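Shikimate 5-dehydrogenase (Mycobacterium fortuitum subsp. fortuitum DSM 46621, PDB 4XIJ) probably catalyses the NADP-dependent interconversion of 3-dehydroshikimate and shikimate in the pathway to chorismate and the aromatic amino acids. Local coordinates at residues 127-132 with 148-153. Sequence-based numbering, arbitrary orientation. Where two conformers were deposited one is given.
Sequences DSALVI and LGVQRI
The carbonyl oxygen of D127 takes two backbone N-H groups, from Q151 and R152, where the chain enters strand 152-157. R152 N sits 3.0 Å from D127 O, almost in line with the carbonyl, while Q151 N reaches D127 O at 2.8 Å from off axis, tilted 20° from the carbonyl plane, with a more bent N-H angle of 133°. One step along, A129 N donates to R152 O at 3.0 Å and nearly straight, so R152 is held through both N and O by the residues flanking S128, D127 and A129, the pattern of a parallel bridge. I153 CA adds a C-H contact to A129 O at 3.4 Å. On the face carrying A129, V131 and I153, the methyl of A129 meets V150 CG1 at 3.9 Å. Farther on, V131 and I153 lie side by side and touch through their CG2 methyls. L145 of helix 138-147 packs against A129, V131 and I153. At the edge, a water donates to both D127 OD1 and G149 O, tying the strand entrance to the Schellman turn that ends the helix. This is the first beta-alpha-beta crossover of the Rossmann-type parallel sheet, the domain that in this family probably binds NADP. All three direct hydrogen bonds between the segments are backbone to backbone, so main-chain atoms fix the register, while A129, V131, V150 and I153 add apolar packing.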
ATOM      1  N   ASP A 127      11.325 -15.189  -7.659  1.00  9.01           N
ATOM      2  CA  ASP A 127      10.823 -15.410  -9.023  1.00  9.56           C
ATOM      3  C   ASP A 127       9.323 -15.698  -9.092  1.00 10.02           C
ATOM      4  O   ASP A 127       8.678 -15.335 -10.045  1.00 10.36           O
ATOM      5  CB  ASP A 127      11.542 -16.574  -9.688  1.00 11.32           C
ATOM      6  CG  ASP A 127      13.009 -16.304  -9.933  1.00 13.02           C
ATOM      7  OD1 ASP A 127      13.501 -15.144  -9.794  1.00 13.77           O
ATOM      8  OD2 ASP A 127      13.679 -17.316 -10.251  1.00 15.27           O
ATOM      9  N   SER A 128       8.790 -16.362  -8.075  1.00 10.21           N
ATOM     10  CA  SER A 128       7.401 -16.790  -8.080  0.71 10.57           C
ATOM     11  C   SER A 128       6.723 -16.294  -6.803  1.00  9.75           C
ATOM     12  O   SER A 128       7.142 -16.611  -5.686  1.00 10.36           O
ATOM     13  CB  SER A 128       7.279 -18.319  -8.181  0.71 11.28           C
ATOM     14  OG  SER A 128       5.912 -18.667  -8.041  0.71 13.64           O
ATOM     15  N   ALA A 129       5.702 -15.474  -6.960  1.00  8.44           N
ATOM     16  CA  ALA A 129       5.026 -14.854  -5.800  1.00  8.25           C
ATOM     17  C   ALA A 129       3.554 -15.119  -5.828  1.00  8.12           C
ATOM     18  O   ALA A 129       2.967 -15.191  -6.910  1.00  9.90           O
ATOM     19  CB  ALA A 129       5.262 -13.312  -5.780  1.00  9.70           C
ATOM     20  N   LEU A 130       2.958 -15.254  -4.648  1.00  8.21           N
ATOM     21  CA  LEU A 130       1.511 -15.413  -4.497  1.00  7.70           C
ATOM     22  C   LEU A 130       0.909 -14.117  -3.970  1.00  8.49           C
ATOM     23  O   LEU A 130       1.503 -13.448  -3.116  1.00  9.00           O
ATOM     24  CB  LEU A 130       1.163 -16.521  -3.474  1.00  8.45           C
ATOM     25  CG  LEU A 130       1.933 -17.834  -3.654  1.00  8.66           C
ATOM     26  CD1 LEU A 130       1.482 -18.853  -2.594  1.00 10.13           C
ATOM     27  CD2 LEU A 130       1.763 -18.421  -5.088  1.00 11.34           C
ATOM     28  N   VAL A 131      -0.288 -13.789  -4.432  1.00  8.06           N
ATOM     29  CA  VAL A 131      -1.142 -12.794  -3.780  1.00  7.64           C
ATOM     30  C   VAL A 131      -2.291 -13.598  -3.200  1.00  9.11           C
ATOM     31  O   VAL A 131      -2.983 -14.363  -3.913  1.00 10.08           O
ATOM     32  CB  VAL A 131      -1.640 -11.736  -4.759  1.00  8.58           C
ATOM     33  CG1 VAL A 131      -2.628 -10.805  -4.084  1.00 10.16           C
ATOM     34  CG2 VAL A 131      -0.462 -10.973  -5.311  1.00  9.83           C
ATOM     35  N   ILE A 132      -2.483 -13.506  -1.885  1.00  7.64           N
ATOM     36  CA  ILE A 132      -3.611 -14.220  -1.259  1.00  8.08           C
ATOM     37  C   ILE A 132      -4.774 -13.235  -1.162  1.00  9.38           C
ATOM     38  O   ILE A 132      -4.662 -12.222  -0.463  1.00  9.72           O
ATOM     39  CB  ILE A 132      -3.278 -14.770   0.164  1.00  9.11           C
ATOM     40  CG1 ILE A 132      -1.875 -15.404   0.285  1.00 10.30           C
ATOM     41  CG2 ILE A 132      -4.376 -15.738   0.616  1.00  9.57           C
ATOM     42  CD1 ILE A 132      -1.615 -16.509  -0.688  1.00 11.08           C
ATOM     43  N   LEU A 148       8.966  -5.655  -8.435  1.00  9.65           N
ATOM     44  CA  LEU A 148      10.074  -6.401  -7.801  1.00  7.99           C
ATOM     45  C   LEU A 148      10.734  -7.373  -8.787  1.00  8.03           C
ATOM     46  O   LEU A 148      11.687  -8.063  -8.428  1.00  8.89           O
ATOM     47  CB  LEU A 148       9.592  -7.177  -6.574  1.00  7.06           C
ATOM     48  CG  LEU A 148       9.116  -6.315  -5.403  1.00  7.47           C
ATOM     49  CD1 LEU A 148       8.581  -7.205  -4.248  1.00  8.71           C
ATOM     50  CD2 LEU A 148      10.310  -5.468  -4.948  1.00  9.48           C
ATOM     51  N   GLY A 149      10.249  -7.434 -10.026  1.00  7.42           N
ATOM     52  CA  GLY A 149      10.868  -8.301 -11.026  1.00  8.03           C
ATOM     53  C   GLY A 149      10.508  -9.775 -10.874  1.00  8.95           C
ATOM     54  O   GLY A 149      11.266 -10.631 -11.310  1.00  9.42           O
ATOM     55  N   VAL A 150       9.391 -10.085 -10.217  1.00  8.18           N
ATOM     56  CA  VAL A 150       8.970 -11.492 -10.179  0.56  9.12           C
ATOM     57  C   VAL A 150       8.645 -11.965 -11.583  1.00  9.91           C
ATOM     58  O   VAL A 150       8.223 -11.204 -12.448  1.00 12.26           O
ATOM     59  CB  VAL A 150       7.734 -11.762  -9.334  0.56  9.39           C
ATOM     60  CG1 VAL A 150       7.932 -11.388  -7.867  0.56  9.97           C
ATOM     61  CG2 VAL A 150       6.537 -11.116  -9.984  0.56  9.46           C
ATOM     62  N   GLN A 151       8.906 -13.237 -11.822  1.00  9.62           N
ATOM     63  CA  GLN A 151       8.586 -13.800 -13.120  0.51 10.13           C
ATOM     64  C   GLN A 151       7.100 -14.221 -13.196  1.00  9.49           C
ATOM     65  O   GLN A 151       6.467 -14.029 -14.238  1.00 10.61           O
ATOM     66  CB  GLN A 151       9.529 -14.983 -13.423  0.51 11.96           C
ATOM     67  CG  GLN A 151       9.336 -15.607 -14.811  0.51 13.67           C
ATOM     68  CD  GLN A 151       8.306 -16.690 -14.772  0.51 16.58           C
ATOM     69  OE1 GLN A 151       8.068 -17.270 -13.717  0.51 18.74           O
ATOM     70  NE2 GLN A 151       7.681 -16.970 -15.905  0.51 17.65           N
ATOM     71  N   ARG A 152       6.540 -14.750 -12.103  1.00  9.83           N
ATOM     72  CA  ARG A 152       5.161 -15.232 -12.111  1.00 10.43           C
ATOM     73  C   ARG A 152       4.421 -14.741 -10.867  1.00  9.38           C
ATOM     74  O   ARG A 152       4.956 -14.814  -9.749  1.00 11.55           O
ATOM     75  CB  ARG A 152       5.123 -16.767 -12.140  1.00 12.05           C
ATOM     76  CG  ARG A 152       3.692 -17.328 -12.122  1.00 14.35           C
ATOM     77  CD  ARG A 152       3.588 -18.839 -12.380  1.00 16.89           C
ATOM     78  NE  ARG A 152       3.845 -19.147 -13.796  1.00 20.27           N
ATOM     79  CZ  ARG A 152       2.945 -19.063 -14.784  1.00 22.49           C
ATOM     80  NH1 ARG A 152       1.698 -18.665 -14.545  1.00 23.13           N
ATOM     81  NH2 ARG A 152       3.300 -19.361 -16.032  1.00 23.86           N
ATOM     82  N   ILE A 153       3.195 -14.272 -11.051  1.00  8.40           N
ATOM     83  CA  ILE A 153       2.309 -13.883  -9.975  1.00  8.09           C
ATOM     84  C   ILE A 153       1.092 -14.781 -10.014  1.00  8.26           C
ATOM     85  O   ILE A 153       0.398 -14.855 -11.040  1.00  9.60           O
ATOM     86  CB  ILE A 153       1.885 -12.410 -10.136  1.00  8.60           C
ATOM     87  CG1 ILE A 153       3.125 -11.517 -10.066  1.00  9.83           C
ATOM     88  CG2 ILE A 153       0.909 -12.033  -9.066  1.00 10.04           C
ATOM     89  CD1 ILE A 153       2.876 -10.069 -10.469  1.00 11.25           C
TER
HETATM   90  O   HOH W   1      12.457 -13.304 -11.652  1.00 16.08           O